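Local coordinates for protein separin (Saccharomyces cerevisiae, PDB 5U1T) that cleaves the MCD1/SCC1 subunit of cohesin as a caspase-like cysteine protease at the onset of anaphase, letting chromosomes segregate, at residues A[1368-1373]-A[1528-1533]. Residues are numbered along the deposited sequence; the frame is centred on the assembly and turned at random.
Sequences LFPWEC and NLWDVT
W1530 has CG between its backbone N and carbonyl carbon, chi1 45°, and this turns the six-membered end of the indole to P1370. L1529 has CG anti to the carbonyl carbon, chi1 -67°, and the extended second torsion, chi2 169°, carries CD1 to the same proline. The contact joins two loops of the caspase-like protease domain. Segment 1368-1373 lies between strands 1353-1362 and 1382-1385. Segment 1528-1533 leads from strand 1524-1528 into helix 1534-1548. P1370 is the centre of an inverse gamma turn, and its ring projects to the second loop.

The P1370 ring meets the indole at its edge. CG of P1370 lies in the indole plane, 4.0 Å from CH2 of W1530. The two side chains cross at about a right angle. Within its own segment, the neighbouring L1529 covers one face of the W1530 indole, with CB 3.3 Å above the plane and offset toward the rim. CD1 of L1529 reaches CA of P1370 at 4.1 Å. No hydrogen bond joins the two segments; their contact is van der Waals and buried.

W1530 NE1 is hydrogen-bonded to L1580 O, which helps fix the indole rotation. The W1530 side chain also touches I1191 and M1226 and lies about 8 Å from that of C1497, the probable catalytic cysteine. D1531 OD1 bonds S1498 OG beside that cysteine. The carbonyl O of L1368 sits 3.9 Å from CZ3 of W1530, at the indole edge, and 3.8 Å from CD1 of L1529.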
loop_
_atom_site.group_PDB
_atom_site.type_symbol
_atom_site.label_atom_id
_atom_site.label_comp_id
_atom_site.label_asym_id
_atom_site.label_seq_id
_atom_site.Cartn_x
_atom_site.Cartn_y
_atom_site.Cartn_z
ATOM N N LEU A 1368 -7.328 40.446 -13.148
ATOM C CA LEU A 1368 -8.479 40.529 -14.047
ATOM C C LEU A 1368 -8.977 41.942 -14.274
ATOM O O LEU A 1368 -9.511 42.230 -15.337
ATOM C CB LEU A 1368 -9.647 39.677 -13.538
ATOM C CG LEU A 1368 -10.365 40.020 -12.222
ATOM C CD1 LEU A 1368 -11.767 39.381 -12.167
ATOM C CD2 LEU A 1368 -9.532 39.598 -11.009
ATOM N N PHE A 1369 -8.830 42.826 -13.291
ATOM C CA PHE A 1369 -9.333 44.196 -13.442
ATOM C C PHE A 1369 -8.504 44.978 -14.456
ATOM O O PHE A 1369 -7.278 44.966 -14.415
ATOM C CB PHE A 1369 -9.351 44.935 -12.096
ATOM C CG PHE A 1369 -10.478 44.524 -11.194
ATOM C CD1 PHE A 1369 -11.762 45.018 -11.392
ATOM C CD2 PHE A 1369 -10.258 43.630 -10.138
ATOM C CE1 PHE A 1369 -12.822 44.632 -10.549
ATOM C CE2 PHE A 1369 -11.314 43.234 -9.292
ATOM C CZ PHE A 1369 -12.595 43.741 -9.503
ATOM N N PRO A 1370 -9.183 45.654 -15.383
ATOM C CA PRO A 1370 -8.502 46.507 -16.359
ATOM C C PRO A 1370 -8.108 47.844 -15.733
ATOM O O PRO A 1370 -8.665 48.880 -16.092
ATOM C CB PRO A 1370 -9.553 46.688 -17.451
ATOM C CG PRO A 1370 -10.855 46.593 -16.718
ATOM C CD PRO A 1370 -10.641 45.625 -15.587
ATOM N N TRP A 1371 -7.157 47.807 -14.802
ATOM C CA TRP A 1371 -6.765 48.987 -14.042
ATOM C C TRP A 1371 -6.409 50.152 -14.955
ATOM O O TRP A 1371 -6.791 51.299 -14.703
ATOM C CB TRP A 1371 -5.582 48.675 -13.121
ATOM C CG TRP A 1371 -5.893 47.651 -12.092
ATOM C CD1 TRP A 1371 -5.418 46.374 -12.043
ATOM C CD2 TRP A 1371 -6.767 47.796 -10.967
ATOM N NE1 TRP A 1371 -5.932 45.727 -10.965
ATOM C CE2 TRP A 1371 -6.765 46.571 -10.284
ATOM C CE3 TRP A 1371 -7.541 48.850 -10.461
ATOM C CZ2 TRP A 1371 -7.510 46.361 -9.119
ATOM C CZ3 TRP A 1371 -8.286 48.636 -9.299
ATOM C CH2 TRP A 1371 -8.264 47.405 -8.650
ATOM N N GLU A 1372 -5.696 49.833 -16.027
ATOM C CA GLU A 1372 -5.143 50.836 -16.916
ATOM C C GLU A 1372 -6.228 51.677 -17.579
ATOM O O GLU A 1372 -5.935 52.689 -18.188
ATOM C CB GLU A 1372 -4.255 50.172 -17.977
ATOM C CG GLU A 1372 -3.051 49.412 -17.398
ATOM C CD GLU A 1372 -3.349 47.935 -17.059
ATOM O OE1 GLU A 1372 -4.538 47.557 -16.966
ATOM O OE2 GLU A 1372 -2.387 47.151 -16.897
ATOM N N CYS A 1373 -7.488 51.294 -17.435
ATOM C CA CYS A 1373 -8.541 52.069 -18.064
ATOM C C CYS A 1373 -9.300 52.986 -17.099
ATOM O O CYS A 1373 -10.176 53.747 -17.516
ATOM C CB CYS A 1373 -9.476 51.122 -18.796
ATOM S SG CYS A 1373 -8.585 50.375 -20.241
ATOM N N ASN A 1528 -4.650 40.021 -24.396
ATOM C CA ASN A 1528 -5.979 40.488 -24.000
ATOM C C ASN A 1528 -6.485 39.769 -22.787
ATOM O O ASN A 1528 -6.286 38.581 -22.654
ATOM C CB ASN A 1528 -6.996 40.298 -25.119
ATOM C CG ASN A 1528 -6.673 41.110 -26.343
ATOM O OD1 ASN A 1528 -6.516 42.333 -26.272
ATOM N ND2 ASN A 1528 -6.566 40.428 -27.492
ATOM N N LEU A 1529 -7.184 40.492 -21.928
ATOM C CA LEU A 1529 -7.673 39.955 -20.665
ATOM C C LEU A 1529 -8.881 39.047 -20.842
ATOM O O LEU A 1529 -9.183 38.254 -19.972
ATOM C CB LEU A 1529 -8.030 41.094 -19.714
ATOM C CG LEU A 1529 -6.901 41.961 -19.185
ATOM C CD1 LEU A 1529 -7.523 43.156 -18.499
ATOM C CD2 LEU A 1529 -6.004 41.192 -18.233
ATOM N N TRP A 1530 -9.568 39.179 -21.970
ATOM C CA TRP A 1530 -10.724 38.339 -22.277
ATOM C C TRP A 1530 -10.896 38.209 -23.789
ATOM O O TRP A 1530 -10.027 38.644 -24.541
ATOM C CB TRP A 1530 -11.987 38.909 -21.639
ATOM C CG TRP A 1530 -12.113 40.390 -21.817
ATOM C CD1 TRP A 1530 -12.487 41.050 -22.949
ATOM C CD2 TRP A 1530 -11.873 41.400 -20.826
ATOM N NE1 TRP A 1530 -12.494 42.410 -22.726
ATOM C CE2 TRP A 1530 -12.116 42.648 -21.432
ATOM C CE3 TRP A 1530 -11.479 41.366 -19.485
ATOM C CZ2 TRP A 1530 -11.978 43.847 -20.747
ATOM C CZ3 TRP A 1530 -11.334 42.556 -18.809
ATOM C CH2 TRP A 1530 -11.587 43.782 -19.438
ATOM N N ASP A 1531 -12.001 37.620 -24.242
ATOM C CA ASP A 1531 -12.193 37.448 -25.677
ATOM C C ASP A 1531 -12.574 38.769 -26.313
ATOM O O ASP A 1531 -13.324 39.559 -25.735
ATOM C CB ASP A 1531 -13.263 36.398 -26.006
ATOM C CG ASP A 1531 -13.006 35.045 -25.352
ATOM O OD1 ASP A 1531 -11.843 34.736 -25.010
ATOM O OD2 ASP A 1531 -13.991 34.292 -25.180
ATOM N N VAL A 1532 -12.050 38.998 -27.512
ATOM C CA VAL A 1532 -12.326 40.208 -28.271
ATOM C C VAL A 1532 -12.864 39.860 -29.660
ATOM O O VAL A 1532 -12.601 38.777 -30.159
ATOM C CB VAL A 1532 -11.069 41.051 -28.401
ATOM C CG1 VAL A 1532 -10.683 41.600 -27.054
ATOM C CG2 VAL A 1532 -9.939 40.207 -28.967
ATOM N N THR A 1533 -13.628 40.754 -30.272
ATOM C CA THR A 1533 -14.238 40.468 -31.569
ATOM C C THR A 1533 -13.444 41.135 -32.704
ATOM O O THR A 1533 -12.830 42.187 -32.507
ATOM C CB THR A 1533 -15.710 40.920 -31.607
ATOM O OG1 THR A 1533 -15.794 42.348 -31.433
ATOM C CG2 THR A 1533 -16.509 40.216 -30.517
#